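Local coordinates for peptide ABC transporter, peptide-binding protein (PDB 2D5W) that binds oligopeptides, here a pentapeptide, and probably serves as the solute-binding component of a peptide ABC transporter, at residues K78-P89 / A134-A144. Sequence-based numbering, arbitrary orientation.
Sequences KKRLEMDITIRP and ARNFTLIFEPA
Strand 78-86 runs antiparallel to strand 136-141, their directions 159° apart, with Leu81, Met83 and Ile85 in hydrogen-bonded pairs with Phe141, Leu139 and Phe137. Further bonds, Ile87 N to Arg135 O and Ala144 N to Lys79 O, carry the pairing past both ends. A water beyond the latter bridges Lys79 N and Ala144 O.

One face of the pair is apolar. Ile85 lies over the face of the Phe137 ring, its CB 3.9 Å from the ring centroid. Ile87 CG1 meets that ring at its edge, 3.9 Å from Phe137 CE1. Phe137 CG lies between the backbone N and the carbonyl carbon (chi1 67°), which lays the ring alongside Ile85. Farther along, Leu81 CD2 touches Phe141 CD1, and Leu81 CB packs on Ala144 CB at 3.6 Å.

The other face is mostly polar. Arg80 NH1 donates to Glu142 OE1 at 2.8 Å, in the guanidinium plane but from above the carboxylate. Arg80 NE and NH2 both grip Glu82 OE1, while Glu82 OE2 pairs with Arg70 and Arg130. Ile140 CG2 lies over the centre of the guanidinium, 3.4 Å from NH2 of Arg80. With an alanine in place of Arg80, Glu142 would probably lose this charge partner and the Ile140 methyl its cover. Thr138 OG1 donates to Asp84 OD2 at 2.7 Å, and Thr86 OG1 to Asn136 OD1 at 2.6 Å. Arg70, from strand 69-75, also pairs with Asp84, and so links both acids to that strand.

Helix 101-112 packs against Phe137 and Leu139 on the apolar face, and against Ile87 just past the strand. The two strands are the central pair of a four-stranded antiparallel sheet, flanked by strands 69-75 and 127-131, in this family 5 solute-binding protein.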
loop_
_atom_site.group_PDB
_atom_site.type_symbol
_atom_site.label_atom_id
_atom_site.label_comp_id
_atom_site.label_asym_id
_atom_site.label_seq_id
_atom_site.Cartn_x
_atom_site.Cartn_y
_atom_site.Cartn_z
ATOM N N LYS A 78 19.508 -10.418 -20.194
ATOM C CA LYS A 78 18.774 -9.234 -19.761
ATOM C C LYS A 78 18.151 -8.547 -20.971
ATOM O O LYS A 78 18.587 -8.752 -22.108
ATOM C CB LYS A 78 19.697 -8.286 -18.990
ATOM C CG LYS A 78 20.139 -8.864 -17.646
ATOM C CD LYS A 78 20.994 -7.890 -16.853
ATOM C CE LYS A 78 21.373 -8.474 -15.500
ATOM N NZ LYS A 78 22.209 -7.538 -14.696
ATOM N N LYS A 79 17.135 -7.727 -20.722
ATOM C CA LYS A 79 16.420 -7.062 -21.799
ATOM C C LYS A 79 16.162 -5.585 -21.568
ATOM O O LYS A 79 16.256 -5.075 -20.448
ATOM C CB LYS A 79 15.060 -7.733 -21.997
ATOM C CG LYS A 79 15.094 -9.242 -22.119
ATOM C CD LYS A 79 13.694 -9.819 -21.951
ATOM C CE LYS A 79 13.674 -11.321 -22.169
ATOM N NZ LYS A 79 14.591 -12.023 -21.235
ATOM N N ARG A 80 15.813 -4.918 -22.662
ATOM C CA ARG A 80 15.452 -3.513 -22.663
ATOM C C ARG A 80 14.019 -3.537 -23.174
ATOM O O ARG A 80 13.731 -4.166 -24.194
ATOM C CB ARG A 80 16.323 -2.727 -23.643
ATOM C CG ARG A 80 15.917 -1.269 -23.835
ATOM C CD ARG A 80 16.579 -0.703 -25.088
ATOM N NE ARG A 80 16.240 0.694 -25.346
ATOM C CZ ARG A 80 16.805 1.731 -24.734
ATOM N NH1 ARG A 80 17.747 1.536 -23.822
ATOM N NH2 ARG A 80 16.434 2.966 -25.045
ATOM N N LEU A 81 13.116 -2.893 -22.447
ATOM C CA LEU A 81 11.726 -2.834 -22.867
ATOM C C LEU A 81 11.353 -1.392 -23.160
ATOM O O LEU A 81 11.629 -0.500 -22.354
ATOM C CB LEU A 81 10.791 -3.365 -21.776
ATOM C CG LEU A 81 9.305 -3.073 -22.032
ATOM C CD1 LEU A 81 8.815 -3.875 -23.233
ATOM C CD2 LEU A 81 8.490 -3.411 -20.795
ATOM N N GLU A 82 10.750 -1.167 -24.323
ATOM C CA GLU A 82 10.281 0.162 -24.699
ATOM C C GLU A 82 8.773 0.049 -24.847
ATOM O O GLU A 82 8.262 -0.896 -25.452
ATOM C CB GLU A 82 10.922 0.638 -26.007
ATOM C CG GLU A 82 12.408 0.940 -25.869
ATOM C CD GLU A 82 12.959 1.772 -27.013
ATOM O OE1 GLU A 82 14.167 2.091 -26.979
ATOM O OE2 GLU A 82 12.191 2.110 -27.940
ATOM N N MET A 83 8.065 1.017 -24.276
ATOM C CA MET A 83 6.612 1.031 -24.296
ATOM C C MET A 83 6.080 2.372 -24.798
ATOM O O MET A 83 6.215 3.389 -24.117
ATOM C CB MET A 83 6.107 0.765 -22.881
ATOM C CG MET A 83 4.613 0.861 -22.705
ATOM S SD MET A 83 4.200 0.779 -20.962
ATOM C CE MET A 83 4.482 -0.907 -20.711
ATOM N N ASP A 84 5.471 2.365 -25.981
ATOM C CA ASP A 84 4.927 3.581 -26.588
ATOM C C ASP A 84 3.510 3.875 -26.121
ATOM O O ASP A 84 2.602 3.065 -26.312
ATOM C CB ASP A 84 4.898 3.464 -28.113
ATOM C CG ASP A 84 6.275 3.333 -28.729
ATOM O OD1 ASP A 84 6.338 2.940 -29.915
ATOM O OD2 ASP A 84 7.283 3.625 -28.055
ATOM N N ILE A 85 3.326 5.052 -25.537
ATOM C CA ILE A 85 2.021 5.476 -25.052
ATOM C C ILE A 85 1.597 6.755 -25.762
ATOM O O ILE A 85 2.404 7.666 -25.944
ATOM C CB ILE A 85 2.061 5.742 -23.532
ATOM C CG1 ILE A 85 2.419 4.448 -22.801
ATOM C CG2 ILE A 85 0.719 6.303 -23.056
ATOM C CD1 ILE A 85 2.540 4.590 -21.301
ATOM N N THR A 86 0.335 6.801 -26.177
ATOM C CA THR A 86 -0.214 7.981 -26.831
ATOM C C THR A 86 -1.314 8.527 -25.927
ATOM O O THR A 86 -2.277 7.827 -25.616
ATOM C CB THR A 86 -0.827 7.644 -28.210
ATOM O OG1 THR A 86 0.174 7.070 -29.058
ATOM C CG2 THR A 86 -1.374 8.902 -28.871
ATOM N N ILE A 87 -1.158 9.772 -25.493
ATOM C CA ILE A 87 -2.150 10.407 -24.632
ATOM C C ILE A 87 -3.348 10.814 -25.489
ATOM O O ILE A 87 -3.173 11.380 -26.565
ATOM C CB ILE A 87 -1.568 11.671 -23.954
ATOM C CG1 ILE A 87 -0.320 11.306 -23.143
ATOM C CG2 ILE A 87 -2.627 12.319 -23.063
ATOM C CD1 ILE A 87 0.397 12.504 -22.542
ATOM N N ARG A 88 -4.562 10.516 -25.026
ATOM C CA ARG A 88 -5.765 10.887 -25.771
ATOM C C ARG A 88 -5.787 12.390 -26.016
ATOM O O ARG A 88 -5.354 13.172 -25.174
ATOM C CB ARG A 88 -7.027 10.506 -24.993
ATOM C CG ARG A 88 -7.328 9.023 -24.935
ATOM C CD ARG A 88 -8.588 8.758 -24.120
ATOM N NE ARG A 88 -9.737 9.502 -24.632
ATOM C CZ ARG A 88 -10.918 8.958 -24.908
ATOM N NH1 ARG A 88 -11.904 9.713 -25.371
ATOM N NH2 ARG A 88 -11.110 7.657 -24.733
ATOM N N PRO A 89 -6.311 12.816 -27.174
ATOM C CA PRO A 89 -6.376 14.243 -27.497
ATOM C C PRO A 89 -7.271 15.036 -26.552
ATOM O O PRO A 89 -7.120 16.250 -26.415
ATOM C CB PRO A 89 -6.906 14.244 -28.929
ATOM C CG PRO A 89 -7.764 13.016 -28.973
ATOM C CD PRO A 89 -6.905 12.002 -28.249
ATOM N N ALA A 134 3.872 16.298 -28.199
ATOM C CA ALA A 134 3.014 16.660 -27.077
ATOM C C ALA A 134 2.155 15.536 -26.507
ATOM O O ALA A 134 1.728 15.610 -25.352
ATOM C CB ALA A 134 2.129 17.840 -27.462
ATOM N N ARG A 135 1.899 14.493 -27.289
ATOM C CA ARG A 135 1.068 13.406 -26.789
ATOM C C ARG A 135 1.621 12.000 -26.975
ATOM O O ARG A 135 0.956 11.020 -26.649
ATOM C CB ARG A 135 -0.339 13.524 -27.380
ATOM C CG ARG A 135 -1.041 14.778 -26.871
ATOM C CD ARG A 135 -2.463 14.945 -27.363
ATOM N NE ARG A 135 -3.104 16.060 -26.667
ATOM C CZ ARG A 135 -2.744 17.335 -26.787
ATOM N NH1 ARG A 135 -3.387 18.270 -26.099
ATOM N NH2 ARG A 135 -1.760 17.685 -27.604
ATOM N N ASN A 136 2.843 11.898 -27.478
ATOM C CA ASN A 136 3.474 10.600 -27.673
ATOM C C ASN A 136 4.765 10.504 -26.881
ATOM O O ASN A 136 5.638 11.370 -26.993
ATOM C CB ASN A 136 3.781 10.363 -29.155
ATOM C CG ASN A 136 2.572 9.908 -29.937
ATOM O OD1 ASN A 136 2.056 8.813 -29.718
ATOM N ND2 ASN A 136 2.113 10.744 -30.862
ATOM N N PHE A 137 4.873 9.463 -26.058
ATOM C CA PHE A 137 6.087 9.231 -25.291
ATOM C C PHE A 137 6.367 7.740 -25.186
ATOM O O PHE A 137 5.491 6.909 -25.444
ATOM C CB PHE A 137 6.021 9.865 -23.892
ATOM C CG PHE A 137 5.004 9.245 -22.967
ATOM C CD1 PHE A 137 3.656 9.590 -23.048
ATOM C CD2 PHE A 137 5.409 8.359 -21.975
ATOM C CE1 PHE A 137 2.733 9.062 -22.145
ATOM C CE2 PHE A 137 4.496 7.826 -21.071
ATOM C CZ PHE A 137 3.157 8.180 -21.154
ATOM N N THR A 138 7.597 7.413 -24.814
ATOM C CA THR A 138 8.012 6.028 -24.684
ATOM C C THR A 138 8.679 5.804 -23.340
ATOM O O THR A 138 9.583 6.546 -22.956
ATOM C CB THR A 138 9.016 5.647 -25.793
ATOM O OG1 THR A 138 8.406 5.845 -27.074
ATOM C CG2 THR A 138 9.442 4.193 -25.663
ATOM N N LEU A 139 8.214 4.794 -22.617
ATOM C CA LEU A 139 8.813 4.455 -21.335
ATOM C C LEU A 139 9.872 3.401 -21.649
ATOM O O LEU A 139 9.618 2.463 -22.411
ATOM C CB LEU A 139 7.762 3.893 -20.376
ATOM C CG LEU A 139 6.681 4.891 -19.942
ATOM C CD1 LEU A 139 5.643 4.181 -19.091
ATOM C CD2 LEU A 139 7.313 6.041 -19.168
ATOM N N ILE A 140 11.056 3.571 -21.075
ATOM C CA ILE A 140 12.167 2.659 -21.312
ATOM C C ILE A 140 12.611 1.999 -20.016
ATOM O O ILE A 140 13.019 2.677 -19.074
ATOM C CB ILE A 140 13.369 3.418 -21.915
ATOM C CG1 ILE A 140 12.925 4.186 -23.165
ATOM C CG2 ILE A 140 14.486 2.440 -22.261
ATOM C CD1 ILE A 140 13.954 5.180 -23.672
ATOM N N PHE A 141 12.529 0.672 -19.976
ATOM C CA PHE A 141 12.932 -0.089 -18.799
ATOM C C PHE A 141 14.169 -0.909 -19.148
ATOM O O PHE A 141 14.127 -1.753 -20.044
ATOM C CB PHE A 141 11.824 -1.051 -18.353
ATOM C CG PHE A 141 10.468 -0.413 -18.207
ATOM C CD1 PHE A 141 9.713 -0.085 -19.329
ATOM C CD2 PHE A 141 9.935 -0.164 -16.948
ATOM C CE1 PHE A 141 8.445 0.481 -19.201
ATOM C CE2 PHE A 141 8.666 0.404 -16.807
ATOM C CZ PHE A 141 7.923 0.726 -17.935
ATOM N N GLU A 142 15.267 -0.664 -18.443
ATOM C CA GLU A 142 16.495 -1.406 -18.698
ATOM C C GLU A 142 17.345 -1.514 -17.434
ATOM O O GLU A 142 17.842 -0.512 -16.923
ATOM C CB GLU A 142 17.305 -0.730 -19.808
ATOM C CG GLU A 142 18.550 -1.514 -20.201
ATOM C CD GLU A 142 19.359 -0.841 -21.289
ATOM O OE1 GLU A 142 18.816 -0.635 -22.394
ATOM O OE2 GLU A 142 20.540 -0.523 -21.038
ATOM N N PRO A 143 17.510 -2.737 -16.904
ATOM C CA PRO A 143 16.941 -3.976 -17.441
ATOM C C PRO A 143 15.441 -4.050 -17.178
ATOM O O PRO A 143 14.947 -3.481 -16.202
ATOM C CB PRO A 143 17.712 -5.056 -16.691
ATOM C CG PRO A 143 17.904 -4.431 -15.347
ATOM C CD PRO A 143 18.305 -3.010 -15.693
ATOM N N ALA A 144 14.723 -4.750 -18.047
ATOM C CA ALA A 144 13.283 -4.895 -17.902
ATOM C C ALA A 144 12.947 -6.008 -16.918
ATOM O O ALA A 144 13.647 -7.024 -16.854
ATOM C CB ALA A 144 12.654 -5.192 -19.256
HETATM O O HOH W 1 15.836 -8.005 -18.300
HETATM O O HOH W 2 3.854 6.806 -28.412
HETATM O O HOH W 3 -4.171 15.744 -24.268
#